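Local structure of Asp/Glu-specific dipeptidyl-peptidase (Flavobacterium psychrophilum, 5JXF) at residues A[289-294]-A[576-581]; A[296-301]-A[359-364]; A[328-333]-A[457-462]; A[416-421]-A[501-506]; A[605-610]-A[647-652]. The protein removes dipeptides from the N-terminus of oligopeptides as a serine-type dipeptidyl-peptidase, with strict specificity for Asp or Glu at the P1 position. All blocks are in the same frame, centred on the assembly; numbering follows the deposited sequence.

Contact 1. Residues A[289-294]-A[576-581]; sequences TQEYLP and RIFPDA
A short hydrogen bond of 2.6 Å runs from Y292 OH to F578 O, in the carbonyl plane on a lone pair. The second runs from E291 N to D580 OD1 at 2.9 Å and 161°, on the syn side of the carboxylate; both bonds, one from a backbone N-H and one from a hydroxyl, are donated by 289-294 to acceptors on 576-581. With CG set between its backbone N and carbonyl carbon (chi1 58°), F578 brings one ring face beneath Y292 OH, which hovers 3.7 Å above the ring plane toward the rim. E291 CG, set anti to its carbonyl carbon (chi1 -58°), comes to 3.6 Å from F578 CZ, while E291 CB covers a face of the Y292 ring. D580 OD2 lies at that tyrosine's edge, 3.7 Å from Y292 CD2. T289 CB rests 3.9 Å from A581 CB, its side chain about 7 Å from that of R680, which by similarity recognises the acidic P1 residue. R586 binds the carbonyls of P579 and D580. The loops adjoin strands 279-284 and 586-591, neighbours at one end of the eight-stranded sheet, with helix 547-571 packing on Y292 and I577.

Contact 2. Residues A[296-301]-A[359-364]; sequences FAVAQI and NAIGLK
K364, whose aliphatic chain packs on V298, has its ammonium nitrogen NZ gripped by two backbone carbonyls, E291 O and L293 O, in the loop that leads into helix 295-325. Two such acceptors would probably stabilise the positive charge and fix the bend at the end of the lysine chain. The motif is a nearly antiparallel helix pair: the axes of 296-301 and 360-364 run at 171° and approach to 9.1 Å. Between the helices the contact is apolar, with V298 at its centre. Its two methyls divide the work. CG1, anti to the backbone N at chi1 -172°, faces I361 CG1 at 3.7 Å and A360 CB at 4.2 Å, whereas CG2 turns to K364 CD at 3.8 Å, where the two side chains cross at about a right angle. N359 starts the second helix as its N-cap: its OD1 accepts from G362 N at 2.9 Å, from above the carbonyl plane. The same residue closes helix 328-357 in a Schellman motif, so the chain turns sharply from one helix into the next. I361 slides past V298 in the opposite sense, and its CD1 ends against the backbone of A299, 3.8 Å from A299 CA.

Contact 3. Residues A[328-333]-A[457-462]; sequences NAIKIQ and DFNSTV. Unlike the reference sequence in segment 457-462: S460 (reference Ala).
Q333 lies over the turn at D457-N459, its chain extended beyond CG. Its CB starts 3.7 Å from D457 O, CG follows at 3.9 Å from D457 CA, and CD still lies over the peptide that follows D457. At the tip the amide divides: OE1 takes a weak hydrogen bond of 3.4 Å from N459 ND2, while NE2 finds its stronger partner in K456 O, at the end of helix 452-456. The amide planes of Q333 and N459 stand 86° apart. N459 is also the N-cap of helix 460-477: chi1 of -168° swings CG away from the N459 backbone nitrogen, and OD1 receives V462 N at 3.1 Å, in the carbonyl plane on a lone pair. One amide therefore caps a helix through its oxygen and reaches helix 328-357 through its nitrogen. I330 CG2 and V462 CG2 meet tip to tip at 4.0 Å, with F323 of helix 295-325 packing on both residues. Replacing Q333 by alanine would probably leave N459 ND2 and K456 O without these mates and uncover the D457 peptide. Polar contact here is thus built from neutral amides and backbone carbonyls, with a weak amide-amide bond crossing between Q333 and N459.

Contact 4. Residues A[416-421]-A[501-506]; sequences TELLSL and SKSKLV
A serine hydroxyl lies against a leucine methyl: S503 OG is 3.9 Å from L418 CD1 and also organises the loop it belongs to. S503 OG accepts from L505 N at 3.2 Å with an N-H...O angle of 157°, forming an ST turn, and is further hydrogen-bonded to D529 OD1. The same L418 methyl touches V506 CG1 at 3.9 Å, the two side chains lying side by side. One turn on, L421 CD2 meets L505 CD2 at 3.9 Å. In L418 and L421 alike, chi1 near 180° points CG away from the backbone nitrogen, which sends their branches across to the loop. L505 CD1 rests 4.0 Å from L418 O. F511 of helix 508-514 packs on L421 and L505, and Y500 on L418. The N-cap residue T416 makes no capping bond with its side chain; instead the carboxylate of D463 accepts from E417 N and L418 N. No hydrogen bond crosses between the two segments, so their cohesion rests on van der Waals packing, mostly between aliphatic side chains, while polar bonds, some to D463 and D529 outside them, shape the helix start and the loop.

Contact 5. Residues A[605-610]-A[647-652]; sequences PTTYLD and LPVCFI
Y608 and P648 cross obliquely, the tyrosine CE2 lying 4.1 Å from P648 CG. They form a non-hydrogen-bonded antiparallel pair whose side chains diverge, in contrast to T606 and F651, the other such pair, where both emerge on one face of the sheet and T606 CG2 reaches F651 CB at 4.0 Å. Between the pairs the register slips by one residue, a beta bulge. T607 spans it: its N donates to C650 O at 2.9 Å and 167°, its O accepts from V649 N at 2.9 Å, and chi1 of 48° brings OG1 to C650 N for a weak bond, while R233 O is its stronger partner. Beyond the bulge L609 and L647 lie side by side, CD2 to CD2 at 3.9 Å; alongside them L609 N donates to L647 O at 3.0 Å. V649 CG2 fits in against L609 N at 3.4 Å. A glycine in place of Y608 would probably leave P648 without its ring neighbour and T606 OG1 without the weak bond it makes to the tyrosine hydroxyl. Y608 N donates to D599 of the second subunit, which links this strand to the other subunit. C650 lies about 7 Å, side chain to side chain, from D237, by similarity a member of the charge relay. Strand 648-653 runs between 601-608 and 698-702; helix 703-713 covers L647, and helix 627-635 covers L609.

In the fold
Contacts 1, 4 and 5 are buried, whereas contacts 2 and 3 are only partly so. Contact 5 lies within the eight-stranded sheet and contact 1 beside it: contact 5 is backbone pairing and reaches the other subunit, while contact 1 ties loops next to two strands at the sheet's far end through side-chain-to-backbone bonds. Contacts 2, 3 and 4 lie in the helical part and away from the annotated sites. Contact 2 is an apolar helix pair, joined to contact 1 by K364. Contacts 3 and 4, 15 Å apart between centres, touch where F458 packs on E417 and V506; amides dominate the first, leucines the second. Helix 328-357 of contact 3 follows helix 295-325 of contact 2.

Contact 1. Residues A[289-294]-A[576-581]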
# COMPACT_ATOMS: atom_id res chain seq x y z
N THR A 289 -22.54 13.54 12.90
CA THR A 289 -21.25 14.22 13.01
C THR A 289 -21.12 14.79 14.42
O THR A 289 -22.13 15.10 15.05
CB THR A 289 -21.12 15.28 11.89
OG1 THR A 289 -20.26 14.78 10.85
CG2 THR A 289 -20.64 16.60 12.39
N GLN A 290 -19.89 14.87 14.93
CA GLN A 290 -19.64 15.40 16.27
C GLN A 290 -18.40 16.28 16.28
O GLN A 290 -17.40 15.92 16.88
CB GLN A 290 -19.46 14.27 17.29
CG GLN A 290 -20.60 13.29 17.34
CD GLN A 290 -20.43 12.24 18.41
OE1 GLN A 290 -21.08 12.29 19.46
NE2 GLN A 290 -19.58 11.25 18.14
N GLU A 291 -18.45 17.43 15.62
CA GLU A 291 -17.25 18.24 15.45
C GLU A 291 -16.89 19.01 16.71
O GLU A 291 -15.79 19.57 16.82
CB GLU A 291 -17.41 19.24 14.30
CG GLU A 291 -17.71 18.62 12.93
CD GLU A 291 -16.65 17.65 12.45
OE1 GLU A 291 -15.49 17.72 12.92
OE2 GLU A 291 -16.99 16.80 11.61
N TYR A 292 -17.81 19.05 17.67
CA TYR A 292 -17.66 19.97 18.78
C TYR A 292 -17.49 19.27 20.13
O TYR A 292 -17.85 19.82 21.17
CB TYR A 292 -18.85 20.91 18.81
CG TYR A 292 -19.08 21.53 17.46
CD1 TYR A 292 -18.22 22.51 16.97
CD2 TYR A 292 -20.13 21.11 16.64
CE1 TYR A 292 -18.42 23.08 15.73
CE2 TYR A 292 -20.33 21.67 15.39
CZ TYR A 292 -19.47 22.65 14.95
OH TYR A 292 -19.65 23.22 13.71
N LEU A 293 -16.93 18.07 20.11
CA LEU A 293 -16.75 17.29 21.32
C LEU A 293 -15.65 17.88 22.19
O LEU A 293 -14.79 18.61 21.70
CB LEU A 293 -16.44 15.84 20.98
CG LEU A 293 -17.62 14.99 20.50
CD1 LEU A 293 -17.18 13.58 20.16
CD2 LEU A 293 -18.73 14.98 21.54
N PRO A 294 -15.69 17.58 23.49
CA PRO A 294 -14.61 17.88 24.43
C PRO A 294 -13.44 16.93 24.22
O PRO A 294 -13.63 15.90 23.58
CB PRO A 294 -15.25 17.63 25.78
CG PRO A 294 -16.19 16.49 25.46
CD PRO A 294 -16.81 16.91 24.18
N ARG A 576 -17.59 30.13 10.99
CA ARG A 576 -18.12 29.09 10.11
C ARG A 576 -18.66 27.88 10.88
O ARG A 576 -18.37 26.74 10.53
CB ARG A 576 -17.06 28.63 9.11
CG ARG A 576 -16.37 29.75 8.36
CD ARG A 576 -15.48 29.20 7.26
NE ARG A 576 -16.25 28.59 6.18
CZ ARG A 576 -16.30 27.28 5.94
NH1 ARG A 576 -15.63 26.42 6.70
NH2 ARG A 576 -17.04 26.84 4.93
N ILE A 577 -19.45 28.13 11.93
CA ILE A 577 -19.99 27.02 12.70
C ILE A 577 -21.23 26.46 12.02
O ILE A 577 -22.18 27.18 11.71
CB ILE A 577 -20.30 27.42 14.15
CG1 ILE A 577 -19.02 27.33 14.98
CG2 ILE A 577 -21.34 26.50 14.76
CD1 ILE A 577 -19.14 27.85 16.38
N PHE A 578 -21.20 25.16 11.75
CA PHE A 578 -22.29 24.46 11.12
C PHE A 578 -22.85 23.43 12.09
O PHE A 578 -22.12 22.92 12.92
CB PHE A 578 -21.83 23.78 9.82
CG PHE A 578 -20.70 22.80 10.01
CD1 PHE A 578 -19.39 23.24 10.04
CD2 PHE A 578 -20.95 21.44 10.11
CE1 PHE A 578 -18.33 22.34 10.19
CE2 PHE A 578 -19.90 20.52 10.25
CZ PHE A 578 -18.59 20.98 10.30
N PRO A 579 -24.15 23.14 11.99
CA PRO A 579 -24.76 22.13 12.87
C PRO A 579 -24.25 20.74 12.55
O PRO A 579 -23.99 20.44 11.39
CB PRO A 579 -26.26 22.26 12.54
CG PRO A 579 -26.29 22.79 11.18
CD PRO A 579 -25.14 23.74 11.09
N ASP A 580 -24.13 19.90 13.57
CA ASP A 580 -23.69 18.52 13.40
C ASP A 580 -24.68 17.85 12.46
O ASP A 580 -25.82 18.25 12.41
CB ASP A 580 -23.63 17.78 14.75
CG ASP A 580 -22.30 18.01 15.52
OD1 ASP A 580 -21.21 17.97 14.91
OD2 ASP A 580 -22.35 18.21 16.75
N ALA A 581 -24.25 16.85 11.71
CA ALA A 581 -25.19 16.13 10.85
C ALA A 581 -26.21 15.42 11.73
O ALA A 581 -25.89 14.99 12.85
CB ALA A 581 -24.46 15.12 9.95

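Contact 2. Residues A[296-301]-A[359-364]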
# COMPACT_ATOMS: atom_id res chain seq x y z
N PHE A 296 -12.21 14.92 26.25
CA PHE A 296 -12.41 13.67 26.97
C PHE A 296 -13.26 12.70 26.17
O PHE A 296 -13.19 11.48 26.38
CB PHE A 296 -13.03 13.97 28.33
CG PHE A 296 -12.41 15.16 29.02
CD1 PHE A 296 -11.16 15.05 29.62
CD2 PHE A 296 -13.06 16.38 29.05
CE1 PHE A 296 -10.58 16.15 30.25
CE2 PHE A 296 -12.49 17.48 29.67
CZ PHE A 296 -11.24 17.36 30.28
N ALA A 297 -14.05 13.24 25.24
CA ALA A 297 -14.88 12.41 24.38
C ALA A 297 -14.01 11.72 23.35
O ALA A 297 -14.17 10.53 23.08
CB ALA A 297 -15.95 13.26 23.69
N VAL A 298 -13.10 12.48 22.75
CA VAL A 298 -12.17 11.95 21.78
C VAL A 298 -11.31 10.85 22.41
O VAL A 298 -11.10 9.79 21.81
CB VAL A 298 -11.28 13.08 21.20
CG1 VAL A 298 -10.45 12.57 20.03
CG2 VAL A 298 -12.14 14.25 20.76
N ALA A 299 -10.84 11.09 23.63
CA ALA A 299 -9.98 10.11 24.31
C ALA A 299 -10.72 8.81 24.56
O ALA A 299 -10.15 7.73 24.43
CB ALA A 299 -9.44 10.68 25.63
N GLN A 300 -12.01 8.89 24.90
CA GLN A 300 -12.80 7.69 25.13
C GLN A 300 -12.98 6.90 23.84
O GLN A 300 -12.99 5.66 23.84
CB GLN A 300 -14.16 8.05 25.72
CG GLN A 300 -15.01 6.83 26.08
CD GLN A 300 -16.44 7.19 26.44
OE1 GLN A 300 -16.96 8.21 26.00
NE2 GLN A 300 -17.08 6.35 27.25
N ILE A 301 -13.15 7.62 22.74
CA ILE A 301 -13.31 6.98 21.45
C ILE A 301 -12.04 6.22 21.12
O ILE A 301 -12.04 5.01 20.87
CB ILE A 301 -13.60 8.01 20.33
CG1 ILE A 301 -14.93 8.71 20.56
CG2 ILE A 301 -13.55 7.33 18.96
CD1 ILE A 301 -15.13 9.96 19.72
N ASN A 359 -3.18 14.06 16.39
CA ASN A 359 -3.29 14.47 17.79
C ASN A 359 -4.53 15.35 18.01
O ASN A 359 -4.43 16.50 18.44
CB ASN A 359 -2.01 15.18 18.25
CG ASN A 359 -2.10 15.73 19.67
OD1 ASN A 359 -2.71 15.10 20.54
ND2 ASN A 359 -1.50 16.89 19.90
N ALA A 360 -5.70 14.81 17.70
CA ALA A 360 -6.92 15.57 17.84
C ALA A 360 -7.12 15.93 19.31
O ALA A 360 -7.58 17.02 19.64
CB ALA A 360 -8.11 14.80 17.30
N ILE A 361 -6.73 15.00 20.18
CA ILE A 361 -6.91 15.17 21.61
C ILE A 361 -6.17 16.40 22.13
O ILE A 361 -6.70 17.17 22.93
CB ILE A 361 -6.45 13.92 22.38
CG1 ILE A 361 -7.25 12.69 21.94
CG2 ILE A 361 -6.57 14.12 23.88
CD1 ILE A 361 -6.83 11.41 22.68
N GLY A 362 -4.94 16.59 21.66
CA GLY A 362 -4.16 17.75 22.05
C GLY A 362 -4.72 19.00 21.41
O GLY A 362 -4.79 20.06 22.03
N LEU A 363 -5.13 18.86 20.15
CA LEU A 363 -5.69 19.97 19.39
C LEU A 363 -6.89 20.57 20.09
O LEU A 363 -7.07 21.79 20.10
CB LEU A 363 -6.09 19.50 17.99
CG LEU A 363 -5.16 20.00 16.89
CD1 LEU A 363 -3.72 19.70 17.26
CD2 LEU A 363 -5.52 19.34 15.58
N LYS A 364 -7.72 19.71 20.67
CA LYS A 364 -8.91 20.17 21.38
C LYS A 364 -8.54 20.71 22.75
O LYS A 364 -9.10 21.71 23.20
CB LYS A 364 -9.95 19.06 21.49
CG LYS A 364 -10.89 19.01 20.29
CD LYS A 364 -12.00 18.00 20.45
CE LYS A 364 -12.93 18.02 19.22
NZ LYS A 364 -13.65 19.31 19.05

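Contact 3. Residues A[328-333]-A[457-462]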
# COMPACT_ATOMS: atom_id res chain seq x y z
N ASN A 328 -21.12 -19.95 -2.18
CA ASN A 328 -21.85 -18.81 -2.73
C ASN A 328 -23.22 -18.62 -2.07
O ASN A 328 -23.68 -17.49 -1.87
CB ASN A 328 -22.01 -18.94 -4.24
CG ASN A 328 -22.43 -17.64 -4.91
OD1 ASN A 328 -21.93 -16.56 -4.58
ND2 ASN A 328 -23.36 -17.73 -5.85
N ALA A 329 -23.88 -19.73 -1.75
CA ALA A 329 -25.20 -19.70 -1.13
C ALA A 329 -25.16 -19.00 0.23
O ALA A 329 -26.08 -18.26 0.59
CB ALA A 329 -25.75 -21.11 -0.99
N ILE A 330 -24.07 -19.24 0.96
CA ILE A 330 -23.81 -18.57 2.23
C ILE A 330 -23.39 -17.12 1.97
O ILE A 330 -23.69 -16.22 2.77
CB ILE A 330 -22.73 -19.32 3.05
CG1 ILE A 330 -23.25 -20.70 3.48
CG2 ILE A 330 -22.30 -18.54 4.28
CD1 ILE A 330 -22.34 -21.44 4.42
N LYS A 331 -22.72 -16.88 0.84
CA LYS A 331 -22.38 -15.51 0.44
C LYS A 331 -23.63 -14.67 0.11
O LYS A 331 -23.66 -13.48 0.38
CB LYS A 331 -21.42 -15.51 -0.75
CG LYS A 331 -20.79 -14.15 -1.01
CD LYS A 331 -19.95 -14.13 -2.28
CE LYS A 331 -19.14 -12.84 -2.35
NZ LYS A 331 -18.35 -12.74 -3.61
N ILE A 332 -24.63 -15.30 -0.50
CA ILE A 332 -25.87 -14.58 -0.82
C ILE A 332 -26.64 -14.28 0.47
O ILE A 332 -27.30 -13.25 0.59
CB ILE A 332 -26.75 -15.40 -1.80
CG1 ILE A 332 -26.06 -15.56 -3.14
CG2 ILE A 332 -28.10 -14.73 -2.00
CD1 ILE A 332 -26.89 -16.30 -4.15
N GLN A 333 -26.55 -15.20 1.43
CA GLN A 333 -27.15 -15.01 2.74
C GLN A 333 -26.52 -13.87 3.53
O GLN A 333 -27.23 -13.10 4.20
CB GLN A 333 -27.03 -16.29 3.56
CG GLN A 333 -28.05 -17.35 3.24
CD GLN A 333 -28.01 -18.49 4.24
OE1 GLN A 333 -26.93 -18.94 4.64
NE2 GLN A 333 -29.18 -18.96 4.65
N ASP A 457 -31.66 -15.61 5.65
CA ASP A 457 -30.25 -15.21 5.62
C ASP A 457 -29.48 -15.79 6.80
O ASP A 457 -28.27 -15.57 6.95
CB ASP A 457 -30.13 -13.68 5.61
CG ASP A 457 -30.95 -13.03 4.50
OD1 ASP A 457 -31.25 -13.72 3.50
OD2 ASP A 457 -31.28 -11.83 4.60
N PHE A 458 -30.17 -16.53 7.66
CA PHE A 458 -29.55 -17.11 8.84
C PHE A 458 -28.96 -18.48 8.53
O PHE A 458 -29.63 -19.36 7.99
CB PHE A 458 -30.55 -17.23 9.99
CG PHE A 458 -29.98 -17.87 11.22
CD1 PHE A 458 -29.17 -17.16 12.08
CD2 PHE A 458 -30.25 -19.21 11.51
CE1 PHE A 458 -28.64 -17.75 13.22
CE2 PHE A 458 -29.72 -19.80 12.65
CZ PHE A 458 -28.91 -19.07 13.50
N ASN A 459 -27.69 -18.64 8.88
CA ASN A 459 -27.04 -19.93 8.74
C ASN A 459 -26.60 -20.41 10.12
O ASN A 459 -25.72 -19.82 10.72
CB ASN A 459 -25.86 -19.84 7.78
CG ASN A 459 -25.32 -21.21 7.38
OD1 ASN A 459 -24.53 -21.82 8.09
ND2 ASN A 459 -25.77 -21.70 6.22
N SER A 460 -27.26 -21.46 10.61
CA SER A 460 -26.96 -22.01 11.93
C SER A 460 -25.48 -22.34 12.12
O SER A 460 -24.89 -21.97 13.13
CB SER A 460 -27.81 -23.27 12.17
OG SER A 460 -27.17 -24.16 13.06
N THR A 461 -24.88 -23.01 11.13
CA THR A 461 -23.46 -23.37 11.18
C THR A 461 -22.57 -22.14 11.38
O THR A 461 -21.70 -22.12 12.25
CB THR A 461 -23.02 -24.11 9.91
OG1 THR A 461 -23.89 -25.23 9.68
CG2 THR A 461 -21.59 -24.61 10.05
N VAL A 462 -22.79 -21.10 10.57
CA VAL A 462 -22.03 -19.86 10.68
C VAL A 462 -22.19 -19.19 12.05
O VAL A 462 -21.20 -18.85 12.71
CB VAL A 462 -22.45 -18.84 9.61
CG1 VAL A 462 -21.68 -17.54 9.77
CG2 VAL A 462 -22.24 -19.42 8.21

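Contact 4. Residues A[416-421]-A[501-506]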
# COMPACT_ATOMS: atom_id res chain seq x y z
N THR A 416 -23.93 -11.66 16.90
CA THR A 416 -24.40 -13.04 17.07
C THR A 416 -25.90 -13.11 16.85
O THR A 416 -26.69 -12.62 17.66
CB THR A 416 -24.09 -13.57 18.46
OG1 THR A 416 -22.75 -13.22 18.82
CG2 THR A 416 -24.26 -15.08 18.48
N GLU A 417 -26.30 -13.74 15.74
CA GLU A 417 -27.67 -13.63 15.26
C GLU A 417 -28.68 -14.35 16.15
O GLU A 417 -29.84 -13.94 16.23
CB GLU A 417 -27.76 -14.15 13.82
CG GLU A 417 -26.93 -13.31 12.82
CD GLU A 417 -26.92 -13.89 11.41
OE1 GLU A 417 -27.63 -13.34 10.55
OE2 GLU A 417 -26.19 -14.88 11.16
N LEU A 418 -28.25 -15.40 16.84
CA LEU A 418 -29.15 -16.12 17.75
C LEU A 418 -29.41 -15.32 19.02
O LEU A 418 -30.54 -15.25 19.50
CB LEU A 418 -28.59 -17.50 18.10
CG LEU A 418 -29.43 -18.32 19.09
CD1 LEU A 418 -29.56 -19.77 18.64
CD2 LEU A 418 -28.86 -18.26 20.50
N LEU A 419 -28.35 -14.73 19.57
CA LEU A 419 -28.46 -13.86 20.74
C LEU A 419 -29.31 -12.65 20.38
O LEU A 419 -30.05 -12.11 21.22
CB LEU A 419 -27.08 -13.41 21.21
CG LEU A 419 -26.04 -14.50 21.52
CD1 LEU A 419 -24.78 -13.87 22.07
CD2 LEU A 419 -26.60 -15.52 22.50
N SER A 420 -29.19 -12.22 19.13
CA SER A 420 -29.94 -11.10 18.61
C SER A 420 -31.43 -11.38 18.66
O SER A 420 -32.22 -10.55 19.14
CB SER A 420 -29.50 -10.79 17.18
OG SER A 420 -30.22 -9.70 16.65
N LEU A 421 -31.83 -12.55 18.18
CA LEU A 421 -33.25 -12.90 18.16
C LEU A 421 -33.76 -13.11 19.58
O LEU A 421 -34.90 -12.73 19.91
CB LEU A 421 -33.50 -14.15 17.32
CG LEU A 421 -34.97 -14.55 17.24
CD1 LEU A 421 -35.80 -13.47 16.56
CD2 LEU A 421 -35.16 -15.89 16.54
N SER A 501 -28.17 -26.52 19.72
CA SER A 501 -28.75 -27.86 19.81
C SER A 501 -30.23 -27.83 19.56
O SER A 501 -30.72 -28.30 18.54
CB SER A 501 -28.51 -28.47 21.19
OG SER A 501 -28.68 -27.50 22.21
N LYS A 502 -30.93 -27.26 20.53
CA LYS A 502 -32.37 -27.31 20.54
C LYS A 502 -32.95 -26.08 21.21
O LYS A 502 -34.03 -26.12 21.80
CB LYS A 502 -32.83 -28.60 21.21
CG LYS A 502 -33.49 -29.60 20.13
CD LYS A 502 -34.80 -29.00 19.72
CE LYS A 502 -35.68 -30.09 19.02
NZ LYS A 502 -37.01 -29.39 19.01
N SER A 503 -32.19 -24.99 21.11
CA SER A 503 -32.81 -23.68 21.09
C SER A 503 -33.67 -23.71 19.85
O SER A 503 -33.28 -24.29 18.83
CB SER A 503 -31.81 -22.53 21.02
OG SER A 503 -32.47 -21.31 20.70
N LYS A 504 -34.83 -23.10 19.95
CA LYS A 504 -35.83 -23.18 18.91
C LYS A 504 -35.76 -21.84 18.15
O LYS A 504 -36.62 -21.49 17.34
CB LYS A 504 -37.19 -23.55 19.55
CG LYS A 504 -38.46 -23.19 18.80
CD LYS A 504 -39.59 -24.24 18.96
CE LYS A 504 -39.56 -24.99 20.28
NZ LYS A 504 -40.43 -26.19 20.19
N LEU A 505 -34.66 -21.12 18.39
CA LEU A 505 -34.38 -19.87 17.70
C LEU A 505 -33.53 -20.12 16.45
O LEU A 505 -33.40 -19.23 15.61
CB LEU A 505 -33.66 -18.89 18.64
CG LEU A 505 -34.42 -18.47 19.91
CD1 LEU A 505 -33.74 -17.31 20.64
CD2 LEU A 505 -35.87 -18.14 19.60
N VAL A 506 -32.97 -21.32 16.33
CA VAL A 506 -32.16 -21.67 15.16
C VAL A 506 -33.00 -21.75 13.88
O VAL A 506 -32.52 -21.43 12.80
CB VAL A 506 -31.40 -23.01 15.35
CG1 VAL A 506 -30.41 -22.92 16.50
CG2 VAL A 506 -32.37 -24.17 15.55

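Contact 5. Residues A[605-610]-A[647-652]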
# COMPACT_ATOMS: atom_id res chain seq x y z
N PRO A 605 -6.31 13.68 -8.31
CA PRO A 605 -7.77 13.72 -8.06
C PRO A 605 -8.65 12.81 -8.94
O PRO A 605 -9.85 12.74 -8.67
CB PRO A 605 -8.11 15.19 -8.33
CG PRO A 605 -7.07 15.63 -9.32
CD PRO A 605 -5.81 14.95 -8.84
N THR A 606 -8.10 12.14 -9.94
CA THR A 606 -8.92 11.30 -10.82
C THR A 606 -8.33 9.92 -11.09
O THR A 606 -7.11 9.78 -11.13
CB THR A 606 -9.15 11.98 -12.19
OG1 THR A 606 -7.90 12.12 -12.87
CG2 THR A 606 -9.81 13.36 -12.04
N THR A 607 -9.17 8.91 -11.28
CA THR A 607 -8.70 7.57 -11.64
C THR A 607 -9.26 7.16 -13.02
O THR A 607 -10.22 7.76 -13.51
CB THR A 607 -9.11 6.48 -10.60
OG1 THR A 607 -10.50 6.61 -10.28
CG2 THR A 607 -8.28 6.57 -9.32
N TYR A 608 -8.66 6.13 -13.61
CA TYR A 608 -9.06 5.62 -14.93
C TYR A 608 -9.18 4.09 -14.95
O TYR A 608 -8.68 3.42 -14.05
CB TYR A 608 -8.05 6.11 -16.01
CG TYR A 608 -8.00 7.62 -16.08
CD1 TYR A 608 -7.21 8.35 -15.21
CD2 TYR A 608 -8.81 8.32 -16.97
CE1 TYR A 608 -7.20 9.73 -15.24
CE2 TYR A 608 -8.81 9.71 -17.01
CZ TYR A 608 -8.00 10.41 -16.14
OH TYR A 608 -7.99 11.79 -16.18
N LEU A 609 -9.85 3.55 -15.96
CA LEU A 609 -10.11 2.12 -16.02
C LEU A 609 -8.83 1.29 -16.10
O LEU A 609 -8.79 0.12 -15.68
CB LEU A 609 -10.99 1.80 -17.22
CG LEU A 609 -11.47 0.36 -17.39
CD1 LEU A 609 -12.13 -0.14 -16.13
CD2 LEU A 609 -12.43 0.24 -18.58
N ASP A 610 -7.77 1.88 -16.62
CA ASP A 610 -6.53 1.10 -16.71
C ASP A 610 -5.97 0.91 -15.29
O ASP A 610 -5.26 -0.05 -15.01
CB ASP A 610 -5.52 1.75 -17.69
CG ASP A 610 -4.92 3.04 -17.17
OD1 ASP A 610 -5.46 3.64 -16.21
OD2 ASP A 610 -3.88 3.47 -17.73
N LEU A 647 -10.90 6.06 -19.99
CA LEU A 647 -12.21 6.09 -19.33
C LEU A 647 -12.07 6.48 -17.87
O LEU A 647 -11.56 5.71 -17.05
CB LEU A 647 -12.89 4.73 -19.43
CG LEU A 647 -14.37 4.71 -19.04
CD1 LEU A 647 -15.21 5.40 -20.12
CD2 LEU A 647 -14.83 3.29 -18.81
N PRO A 648 -12.49 7.70 -17.55
CA PRO A 648 -12.51 8.14 -16.15
C PRO A 648 -13.36 7.18 -15.33
O PRO A 648 -14.30 6.58 -15.84
CB PRO A 648 -13.16 9.52 -16.23
CG PRO A 648 -12.86 9.98 -17.62
CD PRO A 648 -12.95 8.75 -18.46
N VAL A 649 -13.01 6.99 -14.07
CA VAL A 649 -13.78 6.07 -13.27
C VAL A 649 -14.24 6.74 -11.97
O VAL A 649 -15.42 6.70 -11.66
CB VAL A 649 -12.97 4.79 -12.99
CG1 VAL A 649 -13.65 3.94 -11.97
CG2 VAL A 649 -12.80 4.01 -14.27
N CYS A 650 -13.31 7.34 -11.22
CA CYS A 650 -13.64 8.01 -9.96
C CYS A 650 -12.88 9.32 -9.87
O CYS A 650 -11.90 9.53 -10.59
CB CYS A 650 -13.28 7.14 -8.74
SG CYS A 650 -14.07 5.52 -8.63
N PHE A 651 -13.34 10.19 -8.97
CA PHE A 651 -12.57 11.37 -8.59
C PHE A 651 -12.87 11.79 -7.16
O PHE A 651 -13.75 11.22 -6.50
CB PHE A 651 -12.81 12.54 -9.57
CG PHE A 651 -14.22 13.11 -9.55
CD1 PHE A 651 -15.23 12.53 -10.31
CD2 PHE A 651 -14.51 14.26 -8.83
CE1 PHE A 651 -16.52 13.08 -10.31
CE2 PHE A 651 -15.79 14.80 -8.84
CZ PHE A 651 -16.79 14.21 -9.57
N ILE A 652 -12.11 12.76 -6.65
CA ILE A 652 -12.21 13.16 -5.26
C ILE A 652 -12.20 14.68 -5.13
O ILE A 652 -11.61 15.36 -5.96
CB ILE A 652 -11.05 12.60 -4.38
CG1 ILE A 652 -9.69 12.79 -5.07
CG2 ILE A 652 -11.26 11.14 -4.10
CD1 ILE A 652 -8.45 12.44 -4.15